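Periplasmic chaperone Spy (Escherichia coli, PDB 6BIE) is an ATP-independent periplasmic chaperone that limits protein aggregation, helps proteins refold and lets its substrates fold while they remain bound. Local coordinates at residues Gln13-Ile18 with Asn74-Ile79; Gln22-Lys27 with Lys63-Ala68. All blocks are in the same frame, centred on the assembly; numbering follows the deposited sequence.

Interaction 1 of 2, residues Gln13-Ile18 with Asn74-Ile79. With ZN (zinc ion), chain J.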
# COMPACT_ATOMS: atom_id res chain seq x y z
N GLN A 13 -0.92 -17.33 -1.86
CA GLN A 13 -1.16 -17.04 -0.44
C GLN A 13 -1.74 -15.62 -0.24
O GLN A 13 -2.66 -15.43 0.55
CB GLN A 13 0.13 -17.22 0.38
CG GLN A 13 0.03 -16.80 1.86
CD GLN A 13 -1.05 -17.52 2.67
OE1 GLN A 13 -1.54 -18.58 2.28
NE2 GLN A 13 -1.40 -16.94 3.82
N GLN A 14 -1.16 -14.65 -0.93
CA GLN A 14 -1.65 -13.26 -0.84
C GLN A 14 -3.11 -13.12 -1.26
O GLN A 14 -3.88 -12.40 -0.61
CB GLN A 14 -0.77 -12.33 -1.66
CG GLN A 14 0.61 -12.11 -1.08
CD GLN A 14 1.50 -11.32 -2.02
OE1 GLN A 14 1.82 -11.76 -3.12
NE2 GLN A 14 1.91 -10.15 -1.57
N ILE A 15 -3.50 -13.84 -2.32
CA ILE A 15 -4.91 -13.85 -2.76
C ILE A 15 -5.83 -14.43 -1.68
O ILE A 15 -6.88 -13.87 -1.40
CB ILE A 15 -5.10 -14.58 -4.11
CG1 ILE A 15 -4.46 -13.74 -5.23
CG2 ILE A 15 -6.58 -14.79 -4.41
CD1 ILE A 15 -4.35 -14.44 -6.57
N ARG A 16 -5.43 -15.56 -1.09
CA ARG A 16 -6.19 -16.15 0.03
C ARG A 16 -6.39 -15.13 1.15
O ARG A 16 -7.50 -14.99 1.68
CB ARG A 16 -5.50 -17.41 0.57
CG ARG A 16 -6.25 -18.14 1.69
CD ARG A 16 -5.43 -19.30 2.22
NE ARG A 16 -4.79 -20.02 1.13
CZ ARG A 16 -5.30 -21.09 0.54
NH1 ARG A 16 -6.47 -21.58 0.94
NH2 ARG A 16 -4.64 -21.67 -0.46
N GLU A 17 -5.32 -14.43 1.51
CA GLU A 17 -5.37 -13.39 2.55
C GLU A 17 -6.30 -12.23 2.19
O GLU A 17 -6.99 -11.68 3.05
CB GLU A 17 -3.96 -12.88 2.87
CG GLU A 17 -3.07 -13.92 3.58
CD GLU A 17 -1.60 -13.53 3.67
OE1 GLU A 17 -1.19 -12.50 3.08
OE2 GLU A 17 -0.82 -14.26 4.34
N ILE A 18 -6.31 -11.86 0.91
CA ILE A 18 -7.22 -10.82 0.40
C ILE A 18 -8.67 -11.28 0.44
O ILE A 18 -9.55 -10.53 0.89
CB ILE A 18 -6.81 -10.37 -1.04
CG1 ILE A 18 -5.49 -9.59 -1.01
CG2 ILE A 18 -7.89 -9.51 -1.69
CD1 ILE A 18 -4.74 -9.55 -2.32
N ASN A 74 -8.77 -4.75 -7.15
CA ASN A 74 -7.68 -3.79 -7.07
C ASN A 74 -6.51 -4.32 -6.22
O ASN A 74 -5.33 -4.16 -6.60
CB ASN A 74 -8.19 -2.44 -6.53
CG ASN A 74 -7.07 -1.42 -6.36
OD1 ASN A 74 -6.41 -1.38 -5.34
ND2 ASN A 74 -6.86 -0.59 -7.37
N LYS A 75 -6.83 -4.93 -5.08
CA LYS A 75 -5.78 -5.49 -4.22
C LYS A 75 -5.00 -6.59 -4.96
O LYS A 75 -3.77 -6.65 -4.87
CB LYS A 75 -6.36 -6.04 -2.92
CG LYS A 75 -6.77 -4.94 -1.94
CD LYS A 75 -7.44 -5.52 -0.70
CE LYS A 75 -7.73 -4.40 0.27
NZ LYS A 75 -8.19 -4.94 1.58
N ILE A 76 -5.71 -7.43 -5.70
CA ILE A 76 -5.08 -8.52 -6.43
C ILE A 76 -4.24 -7.98 -7.57
O ILE A 76 -3.10 -8.40 -7.75
CB ILE A 76 -6.12 -9.54 -6.96
CG1 ILE A 76 -6.83 -10.24 -5.79
CG2 ILE A 76 -5.42 -10.61 -7.81
CD1 ILE A 76 -7.98 -11.13 -6.19
N TYR A 77 -4.79 -7.05 -8.35
CA TYR A 77 -4.02 -6.38 -9.40
C TYR A 77 -2.67 -5.90 -8.87
O TYR A 77 -1.64 -6.08 -9.50
CB TYR A 77 -4.80 -5.20 -9.97
CG TYR A 77 -4.10 -4.47 -11.09
CD1 TYR A 77 -4.14 -4.96 -12.41
CD2 TYR A 77 -3.37 -3.30 -10.85
CE1 TYR A 77 -3.46 -4.31 -13.44
CE2 TYR A 77 -2.69 -2.65 -11.88
CZ TYR A 77 -2.75 -3.15 -13.16
OH TYR A 77 -2.12 -2.49 -14.19
N ASN A 78 -2.68 -5.29 -7.69
CA ASN A 78 -1.46 -4.73 -7.11
C ASN A 78 -0.46 -5.72 -6.50
O ASN A 78 0.63 -5.30 -6.13
CB ASN A 78 -1.81 -3.60 -6.15
CG ASN A 78 -2.13 -2.32 -6.90
OD1 ASN A 78 -1.22 -1.71 -7.48
ND2 ASN A 78 -3.40 -1.94 -6.94
N ILE A 79 -0.79 -7.01 -6.40
CA ILE A 79 0.26 -8.00 -6.09
C ILE A 79 0.94 -8.54 -7.35
O ILE A 79 1.92 -9.27 -7.22
CB ILE A 79 -0.24 -9.19 -5.23
CG1 ILE A 79 -1.12 -10.16 -6.03
CG2 ILE A 79 -0.93 -8.69 -3.98
CD1 ILE A 79 -1.61 -11.36 -5.27
ZN ZN J . 0.48 -11.94 3.18
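Ile15 faces Ile76 across two chain segments that run in opposite directions, their CA atoms 6.5 Å apart, with Gln14 opposite Ile79 on one side of this pair and Ile18 opposite Lys75 on the other. The contact is mainly aliphatic, with the Gln14 amide laid against Ile79, and no hydrogen bond crosses it. Ile79 inserts its CD1 methyl between two neighbours of the first helix, 3.7 Å from Ile15 CG1 and 3.8 Å from Gln14 CB. Its CG1 stands between the backbone N and the carbonyl carbon (chi1 73°), which sends CD1 to Ile15 while CG2 lies beside the Gln14 amide. Gln14 and Ile79 lie alongside each other, pointing opposite ways, whereas the Ile15 side chain crosses those of both Ile76 and Ile79 at roughly a right angle. Ile18 presents its CD1 methyl to three residues: Lys75 CB at 3.9 Å, Ile76 CG1 at 4.1 Å and Ile79 CG2. The extended Lys75 chain thus contributes its aliphatic part to the packing. This antiparallel pairing joins helix 9-21 to the end of helix 59-77 in the CpxP/Spy fold. Leu7 and Gln11 belong to the first LTXXQ sequence of the chain; Gln11 NE2 hydrogen-bonds to Ile79 O, while Leu7 packs on Ile15 and Phe2 on Ile76. Away from the contact, on the flank of helix 9-21 that meets the second subunit, Glu17 OE1 binds a zinc ion at 1.8 Å, and Glu83 of that subunit binds the same metal. The other carboxylate oxygen, Glu17 OE2, accepts a hydrogen bond from Gln13 NE2 at 2.8 Å, the donor approaching from above the carboxylate plane. Asn78 O is hydrogen-bonded to Thr8 OG1 of the second subunit, and Gln14 packs on Asn6 of that chain.

Interaction 2 of 2, residues Gln22-Lys27 with Lys63-Ala68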
# COMPACT_ATOMS: atom_id res chain seq x y z
N GLN A 22 -11.84 -9.85 2.72
CA GLN A 22 -13.05 -9.19 2.19
C GLN A 22 -14.15 -10.19 1.85
O GLN A 22 -14.91 -9.98 0.89
CB GLN A 22 -12.68 -8.38 0.93
CG GLN A 22 -13.76 -7.49 0.31
CD GLN A 22 -14.20 -6.35 1.20
OE1 GLN A 22 -13.93 -5.18 0.91
NE2 GLN A 22 -14.89 -6.67 2.29
N ARG A 23 -14.26 -11.30 2.61
CA ARG A 23 -15.32 -12.28 2.32
C ARG A 23 -16.66 -11.74 2.81
O ARG A 23 -16.77 -11.31 3.97
CB ARG A 23 -15.06 -13.66 2.91
CG ARG A 23 -15.65 -14.80 2.12
CD ARG A 23 -14.81 -15.12 0.88
NE ARG A 23 -15.51 -15.96 -0.08
CZ ARG A 23 -15.11 -16.21 -1.34
NH1 ARG A 23 -13.98 -15.67 -1.82
NH2 ARG A 23 -15.84 -16.99 -2.12
N ASP A 24 -17.66 -11.75 1.93
CA ASP A 24 -19.04 -11.43 2.33
C ASP A 24 -19.74 -12.73 2.76
O ASP A 24 -20.43 -12.74 3.77
CB ASP A 24 -19.78 -10.67 1.22
CG ASP A 24 -19.26 -9.25 1.02
OD1 ASP A 24 -18.19 -8.89 1.58
OD2 ASP A 24 -19.91 -8.47 0.29
N GLN A 25 -19.62 -13.83 1.99
CA GLN A 25 -19.68 -13.85 0.54
C GLN A 25 -21.17 -14.11 0.35
O GLN A 25 -21.74 -15.00 1.01
CB GLN A 25 -18.83 -14.97 -0.09
CG GLN A 25 -18.91 -15.05 -1.61
CD GLN A 25 -18.43 -13.80 -2.31
OE1 GLN A 25 -17.23 -13.54 -2.40
NE2 GLN A 25 -19.38 -13.01 -2.82
N MET A 26 -21.82 -13.32 -0.49
CA MET A 26 -23.28 -13.40 -0.67
C MET A 26 -23.67 -14.57 -1.58
O MET A 26 -22.84 -15.13 -2.28
CB MET A 26 -23.86 -12.06 -1.17
CG MET A 26 -23.68 -11.75 -2.65
SD MET A 26 -21.98 -11.37 -3.14
CE MET A 26 -22.23 -10.91 -4.85
N LYS A 27 -24.96 -14.91 -1.54
CA LYS A 27 -25.51 -16.06 -2.26
C LYS A 27 -25.65 -15.77 -3.77
O LYS A 27 -24.92 -14.93 -4.32
CB LYS A 27 -26.85 -16.49 -1.58
CG LYS A 27 -28.06 -15.61 -1.91
CD LYS A 27 -28.98 -15.39 -0.71
CE LYS A 27 -29.68 -14.04 -0.79
NZ LYS A 27 -28.74 -12.88 -0.68
N LYS A 63 -24.47 -2.03 -4.15
CA LYS A 63 -23.34 -1.12 -3.89
C LYS A 63 -22.30 -1.79 -2.98
O LYS A 63 -21.11 -1.76 -3.29
CB LYS A 63 -23.83 0.18 -3.25
CG LYS A 63 -22.74 1.19 -2.95
CD LYS A 63 -23.31 2.41 -2.24
CE LYS A 63 -22.22 3.38 -1.83
NZ LYS A 63 -22.79 4.57 -1.14
N ALA A 64 -22.74 -2.38 -1.88
CA ALA A 64 -21.82 -3.07 -0.95
C ALA A 64 -21.07 -4.19 -1.66
O ALA A 64 -19.86 -4.31 -1.52
CB ALA A 64 -22.57 -3.62 0.25
N ASN A 65 -21.80 -4.98 -2.45
CA ASN A 65 -21.19 -6.10 -3.16
C ASN A 65 -20.19 -5.65 -4.23
O ASN A 65 -19.09 -6.20 -4.33
CB ASN A 65 -22.25 -7.00 -3.80
CG ASN A 65 -23.06 -7.77 -2.77
OD1 ASN A 65 -22.67 -7.89 -1.60
ND2 ASN A 65 -24.19 -8.32 -3.21
N MET A 66 -20.56 -4.63 -5.00
CA MET A 66 -19.70 -4.14 -6.07
C MET A 66 -18.46 -3.42 -5.52
O MET A 66 -17.38 -3.55 -6.09
CB MET A 66 -20.50 -3.25 -7.02
CG MET A 66 -21.49 -4.07 -7.83
SD MET A 66 -22.89 -3.09 -8.41
CE MET A 66 -23.95 -4.38 -9.04
N LEU A 67 -18.62 -2.70 -4.42
CA LEU A 67 -17.46 -2.08 -3.74
C LEU A 67 -16.46 -3.11 -3.24
O LEU A 67 -15.26 -2.95 -3.41
CB LEU A 67 -17.88 -1.21 -2.55
CG LEU A 67 -18.39 0.17 -2.90
CD1 LEU A 67 -18.93 0.84 -1.64
CD2 LEU A 67 -17.27 0.99 -3.55
N ALA A 68 -16.98 -4.17 -2.62
CA ALA A 68 -16.13 -5.27 -2.15
C ALA A 68 -15.41 -5.94 -3.32
O ALA A 68 -14.20 -6.22 -3.24
CB ALA A 68 -16.95 -6.28 -1.37
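The Asn65 amide meets two neighbours from the loop, the carboxylate of Asp24 and the thioether of Met26. The carboxylate and amide planes are turned 45° apart, and Asp24 OD2 lies close to the Asn65 amide. Nearby on the loop, one face of the Arg23 guanidinium carries Gln25 OE1, 3.6 Å above the plane and over its centre, on residues that do not join the contact. The amide of Gln22 lies against Ala68: Gln22 CD is 3.8 Å from Ala68 CB, and Gln22 OE1 is 3.8 Å from Ala68 CA. The Gln22 chain leaves with CG trans to the backbone N (chi1 -173°) and then bends at chi2 (65°), which lays the amide along the small methyl. Asp24 reaches the same methyl, its OD2 4.0 Å from Ala68 CB, and so lies near both Asn65 and Ala68. Met26 and Asn65 approach each other head-on from loop and helix; Met26 SD is 3.8 Å from Asn65 CG, with Met26 CG and CE also close to the amide group. Met26 is poorly ordered, and this end of the contact is correspondingly less well defined. A cis peptide bond joins Asp24 to Gln25, between the two loop residues that approach Asn65. The contact is shallow: none of its touching residues is buried. It lays the irregular linker between helix 9-21 and helix 31-41 along the surface of helix 59-77, running in the opposite direction to it. Gln22 extends the packing onto Glu71 and Thr72, about one turn further along that helix, where Thr72 OG1 also hydrogen-bonds to Ala68 O.

Both contacts are built on helix 59-77, with their centres 16 Å apart. Along the chain, 13-18 comes first and 22-27 soon after, while on the return 63-68 precedes 74-79, so interaction 2 is enclosed by interaction 1 as in a hairpin. Interaction 1 pairs helix 9-21 with the end of helix 59-77 largely through isoleucines; interaction 2 continues the antiparallel run as a looser, more polar contact between the linker and the helix. All four segments belong to the LTXXQ-family part of the protein. Interaction 1 also lies beside the second subunit, whereas no other chain of the assembly touches interaction 2, which sits nearer the centre of the chain in the elongated cradle.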